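Side-chain contacts in endoglucanase (Clostridium thermocellum, PDB 2YIK), which probably hydrolyses internal beta-1,4-glucosidic bonds of cellulose, as a family 9 glycoside hydrolase: residues A[38-43]-A[510-515]; A[423-428]-A[503-508]. One frame throughout, in Å; residues are numbered along the deposited sequence.

Contact 1: A[38-43]-A[510-515]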
loop_
_atom_site.group_PDB
_atom_site.type_symbol
_atom_site.label_atom_id
_atom_site.label_comp_id
_atom_site.label_asym_id
_atom_site.label_seq_id
_atom_site.Cartn_x
_atom_site.Cartn_y
_atom_site.Cartn_z
ATOM N N TYR A 38 -21.869 11.013 -7.298
ATOM C CA TYR A 38 -20.409 10.913 -7.613
ATOM C C TYR A 38 -19.683 12.087 -6.970
ATOM O O TYR A 38 -19.175 12.991 -7.635
ATOM C CB TYR A 38 -20.220 10.889 -9.127
ATOM C CG TYR A 38 -21.118 9.850 -9.761
ATOM C CD1 TYR A 38 -21.165 8.544 -9.262
ATOM C CD2 TYR A 38 -21.985 10.187 -10.799
ATOM C CE1 TYR A 38 -22.062 7.600 -9.778
ATOM C CE2 TYR A 38 -22.888 9.251 -11.321
ATOM C CZ TYR A 38 -22.921 7.963 -10.803
ATOM O OH TYR A 38 -23.834 7.047 -11.293
ATOM N N ASN A 39 -19.656 12.018 -5.643
ATOM C CA ASN A 39 -19.054 12.997 -4.748
ATOM C C ASN A 39 -17.673 12.468 -4.354
ATOM O O ASN A 39 -17.567 11.565 -3.529
ATOM C CB ASN A 39 -19.958 13.111 -3.513
ATOM C CG ASN A 39 -19.465 14.125 -2.504
ATOM O OD1 ASN A 39 -18.300 14.524 -2.517
ATOM N ND2 ASN A 39 -20.357 14.537 -1.600
ATOM N N TYR A 40 -16.622 13.039 -4.934
ATOM C CA TYR A 40 -15.267 12.584 -4.659
ATOM C C TYR A 40 -14.718 12.994 -3.302
ATOM O O TYR A 40 -13.810 12.347 -2.785
ATOM C CB TYR A 40 -14.335 13.041 -5.782
ATOM C CG TYR A 40 -14.912 12.745 -7.148
ATOM C CD1 TYR A 40 -15.320 11.450 -7.490
ATOM C CD2 TYR A 40 -15.126 13.769 -8.073
ATOM C CE1 TYR A 40 -15.936 11.188 -8.713
ATOM C CE2 TYR A 40 -15.741 13.515 -9.299
ATOM C CZ TYR A 40 -16.146 12.229 -9.608
ATOM O OH TYR A 40 -16.783 12.009 -10.803
ATOM N N ALA A 41 -15.263 14.061 -2.722
ATOM C CA ALA A 41 -14.814 14.505 -1.402
ATOM C C ALA A 41 -15.270 13.470 -0.385
ATOM O O ALA A 41 -14.520 13.071 0.506
ATOM C CB ALA A 41 -15.406 15.875 -1.059
ATOM N N LYS A 42 -16.512 13.032 -0.529
ATOM C CA LYS A 42 -17.069 12.031 0.366
ATOM C C LYS A 42 -16.397 10.682 0.115
ATOM O O LYS A 42 -16.197 9.894 1.041
ATOM C CB LYS A 42 -18.577 11.914 0.141
ATOM C CG LYS A 42 -19.224 10.781 0.916
ATOM C CD LYS A 42 -20.724 10.660 0.630
ATOM C CE LYS A 42 -21.248 9.312 1.122
ATOM N NZ LYS A 42 -22.731 9.194 1.015
ATOM N N ALA A 43 -16.051 10.412 -1.141
ATOM C CA ALA A 43 -15.400 9.150 -1.487
ATOM C C ALA A 43 -14.041 9.082 -0.794
ATOM O O ALA A 43 -13.656 8.046 -0.248
ATOM C CB ALA A 43 -15.236 9.046 -2.995
ATOM N N ALA A 510 -8.774 11.664 -4.014
ATOM C CA ALA A 510 -8.186 12.980 -3.784
ATOM C C ALA A 510 -7.856 13.649 -5.110
ATOM O O ALA A 510 -8.114 14.839 -5.294
ATOM C CB ALA A 510 -6.919 12.860 -2.937
ATOM N N GLY A 511 -7.271 12.874 -6.020
ATOM C CA GLY A 511 -6.901 13.399 -7.322
ATOM C C GLY A 511 -8.103 13.854 -8.132
ATOM O O GLY A 511 -8.037 14.863 -8.836
ATOM N N LEU A 512 -9.197 13.102 -8.047
ATOM C CA LEU A 512 -10.419 13.454 -8.769
ATOM C C LEU A 512 -11.031 14.711 -8.170
ATOM O O LEU A 512 -11.584 15.548 -8.885
ATOM C CB LEU A 512 -11.429 12.299 -8.710
ATOM C CG LEU A 512 -11.077 11.131 -9.632
ATOM C CD1 LEU A 512 -11.869 9.899 -9.241
ATOM C CD2 LEU A 512 -11.341 11.528 -11.077
ATOM N N TYR A 513 -10.936 14.844 -6.853
ATOM C CA TYR A 513 -11.481 16.021 -6.199
ATOM C C TYR A 513 -10.662 17.232 -6.630
ATOM O O TYR A 513 -11.185 18.335 -6.801
ATOM C CB TYR A 513 -11.415 15.881 -4.680
ATOM C CG TYR A 513 -12.063 17.050 -3.985
ATOM C CD1 TYR A 513 -13.451 17.199 -3.978
ATOM C CD2 TYR A 513 -11.288 18.044 -3.388
ATOM C CE1 TYR A 513 -14.056 18.317 -3.392
ATOM C CE2 TYR A 513 -11.878 19.161 -2.807
ATOM C CZ TYR A 513 -13.260 19.292 -2.813
ATOM O OH TYR A 513 -13.835 20.400 -2.232
ATOM N N ARG A 514 -9.367 17.012 -6.815
ATOM C CA ARG A 514 -8.473 18.077 -7.230
ATOM C C ARG A 514 -8.902 18.734 -8.538
ATOM O O ARG A 514 -8.922 19.959 -8.645
ATOM C CB ARG A 514 -7.056 17.530 -7.391
ATOM C CG ARG A 514 -6.022 18.574 -7.798
ATOM C CD ARG A 514 -4.633 17.958 -7.910
ATOM N NE ARG A 514 -3.588 18.961 -8.073
ATOM C CZ ARG A 514 -2.777 19.376 -7.100
ATOM N NH1 ARG A 514 -2.881 18.870 -5.884
ATOM N NH2 ARG A 514 -1.869 20.308 -7.347
ATOM N N PHE A 515 -9.249 17.920 -9.530
ATOM C CA PHE A 515 -9.631 18.444 -10.838
ATOM C C PHE A 515 -11.130 18.593 -11.080
ATOM O O PHE A 515 -11.534 19.391 -11.916
ATOM C CB PHE A 515 -9.067 17.553 -11.958
ATOM C CG PHE A 515 -7.569 17.399 -11.935
ATOM C CD1 PHE A 515 -6.737 18.513 -11.986
ATOM C CD2 PHE A 515 -6.989 16.133 -11.897
ATOM C CE1 PHE A 515 -5.351 18.369 -12.002
ATOM C CE2 PHE A 515 -5.603 15.978 -11.913
ATOM C CZ PHE A 515 -4.783 17.102 -11.966
#
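Tyr40 and Leu512 meet in a CH-pi contact. CB of Leu512 stands over one face of the phenol, 4.1 Å from the centroid of the Tyr40 ring and 22° off its normal, displaced toward CG. The opposite face is covered from within its own segment by the carbonyl O of Tyr38, so the ring is held between a methylene and a peptide oxygen. CG of Tyr40 lies beside the backbone N and anti to the carbonyl carbon, which brings one ring face up to Leu512.

The remaining packing is apolar. CB of Tyr40 lies 4.2 Å from CB of Tyr513, where the backbones come nearest. CG of Tyr513 is anti to its backbone N (chi1 -176°), which carries the ring past this point to Ala41, whose CB touches Tyr513 CE1 at 3.6 Å.

Side-chain hydrogen bonds run within segment 38-43 or to residues outside both segments. Asn39 is the N-cap of helix 40-47: its OD1 accepts from Lys42 N at 3.1 Å, a straight bond (167°) arriving from above the carbonyl plane, and more weakly from Ala41 N. Tyr40 OH is hydrogen-bonded to Asp426 and Arg422.

The first turn of helix 40-47 thus packs on the last turns of helix 499-516, while Leu512 also reaches helices 392-408 and 416-428, and Tyr513 touches Gln144 of helix 142-147.

Contact 2: A[423-428]-A[503-508]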
loop_
_atom_site.group_PDB
_atom_site.type_symbol
_atom_site.label_atom_id
_atom_site.label_comp_id
_atom_site.label_asym_id
_atom_site.label_seq_id
_atom_site.Cartn_x
_atom_site.Cartn_y
_atom_site.Cartn_z
ATOM N N SER A 423 -14.382 8.699 -15.443
ATOM C CA SER A 423 -15.389 7.794 -15.980
ATOM C C SER A 423 -15.291 6.452 -15.253
ATOM O O SER A 423 -16.302 5.819 -14.966
ATOM C CB SER A 423 -15.202 7.598 -17.493
ATOM O OG SER A 423 -14.130 6.723 -17.792
ATOM N N GLN A 424 -14.073 6.032 -14.931
ATOM C CA GLN A 424 -13.885 4.764 -14.240
ATOM C C GLN A 424 -14.342 4.826 -12.780
ATOM O O GLN A 424 -14.966 3.883 -12.290
ATOM C CB GLN A 424 -12.420 4.321 -14.336
ATOM C CG GLN A 424 -11.949 4.010 -15.763
ATOM C CD GLN A 424 -12.856 3.023 -16.489
ATOM O OE1 GLN A 424 -13.605 3.394 -17.401
ATOM N NE2 GLN A 424 -12.797 1.761 -16.084
ATOM N N MET A 425 -14.045 5.922 -12.083
ATOM C CA MET A 425 -14.484 6.040 -10.691
ATOM C C MET A 425 -16.010 6.100 -10.648
ATOM O O MET A 425 -16.638 5.492 -9.774
ATOM C CB MET A 425 -13.917 7.294 -10.020
ATOM C CG MET A 425 -14.236 7.365 -8.527
ATOM S SD MET A 425 -13.543 5.947 -7.617
ATOM C CE MET A 425 -11.824 6.581 -7.310
ATOM N N ASP A 426 -16.605 6.831 -11.588
ATOM C CA ASP A 426 -18.064 6.921 -11.628
ATOM C C ASP A 426 -18.664 5.530 -11.883
ATOM O O ASP A 426 -19.721 5.208 -11.335
ATOM C CB ASP A 426 -18.531 7.924 -12.693
ATOM C CG ASP A 426 -18.239 9.369 -12.306
ATOM O OD1 ASP A 426 -17.774 9.613 -11.169
ATOM O OD2 ASP A 426 -18.482 10.269 -13.138
ATOM N N TYR A 427 -18.003 4.704 -12.698
ATOM C CA TYR A 427 -18.514 3.348 -12.932
ATOM C C TYR A 427 -18.489 2.613 -11.595
ATOM O O TYR A 427 -19.475 1.984 -11.198
ATOM C CB TYR A 427 -17.648 2.568 -13.941
ATOM C CG TYR A 427 -18.033 1.092 -14.089
ATOM C CD1 TYR A 427 -17.717 0.170 -13.093
ATOM C CD2 TYR A 427 -18.738 0.625 -15.209
ATOM C CE1 TYR A 427 -18.095 -1.174 -13.193
ATOM C CE2 TYR A 427 -19.119 -0.727 -15.321
ATOM C CZ TYR A 427 -18.796 -1.618 -14.304
ATOM O OH TYR A 427 -19.180 -2.947 -14.362
ATOM N N LEU A 428 -17.359 2.691 -10.898
ATOM C CA LEU A 428 -17.234 2.011 -9.615
ATOM C C LEU A 428 -18.184 2.559 -8.553
ATOM O O LEU A 428 -18.539 1.846 -7.618
ATOM C CB LEU A 428 -15.782 2.064 -9.116
ATOM C CG LEU A 428 -14.808 1.139 -9.865
ATOM C CD1 LEU A 428 -13.372 1.429 -9.430
ATOM C CD2 LEU A 428 -15.169 -0.316 -9.596
ATOM N N ALA A 503 -5.567 1.087 -1.149
ATOM C CA ALA A 503 -4.399 1.961 -1.242
ATOM C C ALA A 503 -4.399 3.051 -2.320
ATOM O O ALA A 503 -4.345 4.243 -1.996
ATOM C CB ALA A 503 -3.142 1.108 -1.355
ATOM N N ALA A 504 -4.444 2.664 -3.591
ATOM C CA ALA A 504 -4.437 3.665 -4.657
ATOM C C ALA A 504 -5.790 4.366 -4.739
ATOM O O ALA A 504 -5.885 5.509 -5.185
ATOM C CB ALA A 504 -4.090 3.021 -6.007
ATOM N N PHE A 505 -6.829 3.668 -4.299
ATOM C CA PHE A 505 -8.191 4.197 -4.306
ATOM C C PHE A 505 -8.275 5.503 -3.507
ATOM O O PHE A 505 -8.955 6.444 -3.919
ATOM C CB PHE A 505 -9.145 3.123 -3.749
ATOM C CG PHE A 505 -10.546 3.610 -3.472
ATOM C CD1 PHE A 505 -11.270 4.328 -4.425
ATOM C CD2 PHE A 505 -11.161 3.301 -2.261
ATOM C CE1 PHE A 505 -12.579 4.748 -4.167
ATOM C CE2 PHE A 505 -12.471 3.713 -1.990
ATOM C CZ PHE A 505 -13.187 4.433 -2.946
ATOM N N VAL A 506 -7.569 5.572 -2.384
ATOM C CA VAL A 506 -7.589 6.782 -1.572
ATOM C C VAL A 506 -7.058 7.954 -2.390
ATOM O O VAL A 506 -7.709 8.993 -2.502
ATOM C CB VAL A 506 -6.731 6.624 -0.297
ATOM C CG1 VAL A 506 -6.660 7.957 0.466
ATOM C CG2 VAL A 506 -7.320 5.531 0.580
ATOM N N GLY A 507 -5.879 7.765 -2.975
ATOM C CA GLY A 507 -5.262 8.808 -3.774
ATOM C C GLY A 507 -6.067 9.227 -4.991
ATOM O O GLY A 507 -6.079 10.410 -5.353
ATOM N N ALA A 508 -6.731 8.263 -5.629
ATOM C CA ALA A 508 -7.537 8.547 -6.814
ATOM C C ALA A 508 -8.692 9.484 -6.456
ATOM O O ALA A 508 -9.012 10.398 -7.211
ATOM C CB ALA A 508 -8.074 7.247 -7.412
#
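A single side chain, Met425, carries the whole of one side of this contact: it spans the gap between two helices whose nearest CA atoms, those of Met425 and Ala508, are 8.3 Å apart. Its thioether meets the Phe505 ring at the rim instead of over a face. SD lies 5.1 Å from the centroid of the Phe505 ring and 83° off the ring normal, practically in the ring plane, with CE1 of Phe505 the nearest ring atom to SD at 3.8 Å. This is an edge-on Met-aromatic contact, in which the sulfur faces the hydrogen-bearing rim of the ring and probably gains a weak electrostatic attraction besides dispersion.

The methyl group makes the other touches. Met425 CE sits 3.7 Å from Phe505 CD1 at the same edge and 3.8 Å from Ala508 CB, one helical turn further along, so it touches two side chains of one helix. Met425 gets there by leaving its helix with CG anti to the backbone N (chi1 -174°) and then bending at both chi2 and chi3, which turns the methyl toward Ala508. The side chains of Met425 and Phe505 run at about a right angle to each other.

All three residues are buried and the chemistry between the segments is wholly apolar. Around them, Gln400 of helix 392-408 touches Met425, while Val439 and Ser47 pack on Phe505. The arrangement joins helices 416-428 and 499-516, the last two long helices of the catalytic domain, through the thioether of Met425, the edge of the Phe505 ring and the CB of Ala508. It is buried helix-to-helix packing, consistent with the (alpha/alpha)6 barrel that family 9 enzymes share.

Both contacts are buried and apolar across their segments, and both use helix 499-516: contact 1 its C-terminal turns, contact 2 the turns just before. Contact 2 lies deeper, centred about 15 rather than 20 Å from the chain's centre. Their centres are about 9 Å apart, and contact 2 is nested within the loop that contact 1 closes. Contact 1 buries more surface, 223 against 124 Å², through close backbones and a ring face; contact 2 relies on one thioether meeting a ring edge. They join directly: Leu512 CD1 packs 3.4 Å from Met425 CB, and the hydrogen bond of Tyr40 OH to Asp426 OD1, 2.6 Å, ties helix 40-47 to helix 416-428.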